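Local coordinates for protein 2-methyl-aconitate isomerase (Shewanella oneidensis, PDB 5K87) that catalyses the cis-trans isomerization of 2-methyl-aconitate in the 2-methylcitrate cycle, by which propionate is broken down, at residues A129-N134 with V154-G159. The protein carries 1 engineered substitution. Sequence-based numbering, arbitrary orientation.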
loop_
_atom_site.group_PDB
_atom_site.type_symbol
_atom_site.label_atom_id
_atom_site.label_comp_id
_atom_site.label_asym_id
_atom_site.label_seq_id
_atom_site.Cartn_x
_atom_site.Cartn_y
_atom_site.Cartn_z
ATOM N N ALA A 129 -35.645 10.055 8.419
ATOM C CA ALA A 129 -36.103 11.211 9.185
ATOM C C ALA A 129 -34.944 11.994 9.810
ATOM O O ALA A 129 -35.081 13.181 10.114
ATOM C CB ALA A 129 -37.102 10.785 10.252
ATOM N N ARG A 130 -33.799 11.334 9.984
ATOM C CA ARG A 130 -32.639 11.959 10.621
ATOM C C ARG A 130 -31.649 12.571 9.633
ATOM O O ARG A 130 -30.643 13.155 10.034
ATOM C CB ARG A 130 -31.896 10.946 11.492
ATOM C CG ARG A 130 -32.692 10.439 12.680
ATOM C CD ARG A 130 -31.795 9.655 13.627
ATOM N NE ARG A 130 -30.601 10.414 13.999
ATOM C CZ ARG A 130 -30.496 11.154 15.098
ATOM N NH1 ARG A 130 -29.374 11.817 15.356
ATOM N NH2 ARG A 130 -31.516 11.229 15.945
ATOM N N ILE A 131 -31.913 12.416 8.344
ATOM C CA ILE A 131 -31.039 12.983 7.331
ATOM C C ILE A 131 -31.721 14.192 6.720
ATOM O O ILE A 131 -32.755 14.054 6.064
ATOM C CB ILE A 131 -30.745 11.986 6.206
ATOM C CG1 ILE A 131 -30.291 10.638 6.772
ATOM C CG2 ILE A 131 -29.693 12.556 5.266
ATOM C CD1 ILE A 131 -30.155 9.566 5.721
ATOM N N PRO A 132 -31.161 15.387 6.939
ATOM C CA PRO A 132 -31.765 16.575 6.333
ATOM C C PRO A 132 -31.428 16.638 4.854
ATOM O O PRO A 132 -30.547 15.920 4.377
ATOM C CB PRO A 132 -31.074 17.720 7.067
ATOM C CG PRO A 132 -29.720 17.170 7.403
ATOM C CD PRO A 132 -29.948 15.710 7.713
ATOM N N ARG A 133 -32.131 17.489 4.121
ATOM C CA ARG A 133 -31.805 17.717 2.728
ATOM C C ARG A 133 -30.451 18.421 2.644
ATOM O O ARG A 133 -29.652 18.147 1.753
ATOM C CB ARG A 133 -32.897 18.570 2.082
ATOM C CG ARG A 133 -32.726 18.791 0.598
ATOM C CD ARG A 133 -32.920 17.502 -0.167
ATOM N NE ARG A 133 -32.534 17.650 -1.563
ATOM C CZ ARG A 133 -32.413 16.636 -2.409
ATOM N NH1 ARG A 133 -32.645 15.397 -1.994
ATOM N NH2 ARG A 133 -32.052 16.858 -3.665
ATOM N N ASN A 134 -30.211 19.330 3.588
ATOM C CA ASN A 134 -28.949 20.052 3.697
ATOM C C ASN A 134 -28.646 20.317 5.158
ATOM O O ASN A 134 -29.561 20.518 5.955
ATOM C CB ASN A 134 -29.016 21.398 2.965
ATOM C CG ASN A 134 -29.181 21.242 1.468
ATOM O OD1 ASN A 134 -28.223 20.961 0.748
ATOM N ND2 ASN A 134 -30.401 21.441 0.987
ATOM N N VAL A 154 -21.874 14.459 10.185
ATOM C CA VAL A 154 -21.547 14.382 8.768
ATOM C C VAL A 154 -22.298 15.450 7.984
ATOM O O VAL A 154 -23.520 15.519 8.060
ATOM C CB VAL A 154 -21.884 12.995 8.202
ATOM C CG1 VAL A 154 -21.482 12.899 6.735
ATOM C CG2 VAL A 154 -21.213 11.902 9.038
ATOM N N PRO A 155 -21.572 16.275 7.224
ATOM C CA PRO A 155 -22.255 17.313 6.443
ATOM C C PRO A 155 -23.019 16.727 5.262
ATOM O O PRO A 155 -22.569 15.762 4.624
ATOM C CB PRO A 155 -21.110 18.202 5.966
ATOM C CG PRO A 155 -19.920 17.284 5.912
ATOM C CD PRO A 155 -20.107 16.325 7.062
ATOM N N ILE A 156 -24.173 17.325 4.976
ATOM C CA ILE A 156 -25.084 16.879 3.928
ATOM C C ILE A 156 -25.357 18.011 2.937
ATOM O O ILE A 156 -25.612 19.149 3.343
ATOM C CB ILE A 156 -26.443 16.453 4.523
ATOM C CG1 ILE A 156 -26.265 15.381 5.609
ATOM C CG2 ILE A 156 -27.382 15.969 3.425
ATOM C CD1 ILE A 156 -25.726 14.041 5.109
ATOM N N THR A 157 -25.296 17.701 1.648
ATOM C CA THR A 157 -25.675 18.638 0.591
ATOM C C THR A 157 -26.560 17.901 -0.402
ATOM O O THR A 157 -26.191 16.831 -0.888
ATOM C CB THR A 157 -24.443 19.183 -0.135
ATOM O OG1 THR A 157 -23.653 19.957 0.777
ATOM C CG2 THR A 157 -24.857 20.050 -1.325
ATOM N N ASP A 158 -27.739 18.453 -0.684
ATOM C CA ASP A 158 -28.664 17.860 -1.655
ATOM C C ASP A 158 -28.969 16.401 -1.321
ATOM O O ASP A 158 -29.009 15.544 -2.207
ATOM C CB ASP A 158 -28.127 17.993 -3.087
ATOM C CG ASP A 158 -27.992 19.441 -3.529
ATOM O OD1 ASP A 158 -28.825 20.267 -3.102
ATOM O OD2 ASP A 158 -27.053 19.755 -4.293
ATOM N N GLY A 159 -29.174 16.130 -0.037
ATOM C CA GLY A 159 -29.545 14.809 0.425
ATOM C C GLY A 159 -28.449 13.757 0.371
ATOM O O GLY A 159 -28.726 12.579 0.580
HETATM O O HOH W 1 -31.173 20.510 -1.819
HETATM O O HOH W 2 -28.112 22.424 -1.560
#
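Asn-134 and Asp-158 meet where the loop leading into strand 135-143 runs beside the turn that ends strand 148-157. The side-chain OD1 of Asn-134 takes the backbone N of Asp-158 at 2.9 Å in a nearly straight bond (171° at the hydrogen), although the donor stands above the amide plane rather than on a lone pair. One residue further along, Gly-159 N reaches Arg-133 O at 2.7 Å. Two successive N-H groups of the turn are thus held by the loop, one through a side chain and one through the main chain.

Arg-133 starts out away from the turn, with CG anti to the backbone N (chi1 -176°), but the bend at chi2 (68°) folds the chain back and lays one face of the guanidinium over the Asp-158 to Gly-159 peptide. Asp-158 O sits 3.4 Å above that plane, displaced from the centre of the group. The two charges do not pair directly: Arg-133 NH2 and Asp-158 OD1 are 4.7 Å apart. Instead, one water accepts from Arg-133 NE and Asn-134 ND2 and donates to Asp-158 OD1, while a second donates to both OD1 atoms, of Asn-134 and Asp-158.

Beneath these polar groups Ile-156 points toward segment 129-134. Its CG2 lies 3.3 Å from Pro-132 O, and its CD1 packs at 4.2 Å against Ile-131 CG2; Ile-121 of helix 113-122 and Cys-137 also touch this side chain. Ile-156 pairs with Gly-135 through the backbone. Asp-158 and Gly-159, both with positive phi, form the type I' turn of the beta-hairpin between strands 148-157 and 160-161, and the loop is bonded to this turn just before strand 135-143, at the surface of the PrpF fold, away from the substrate site.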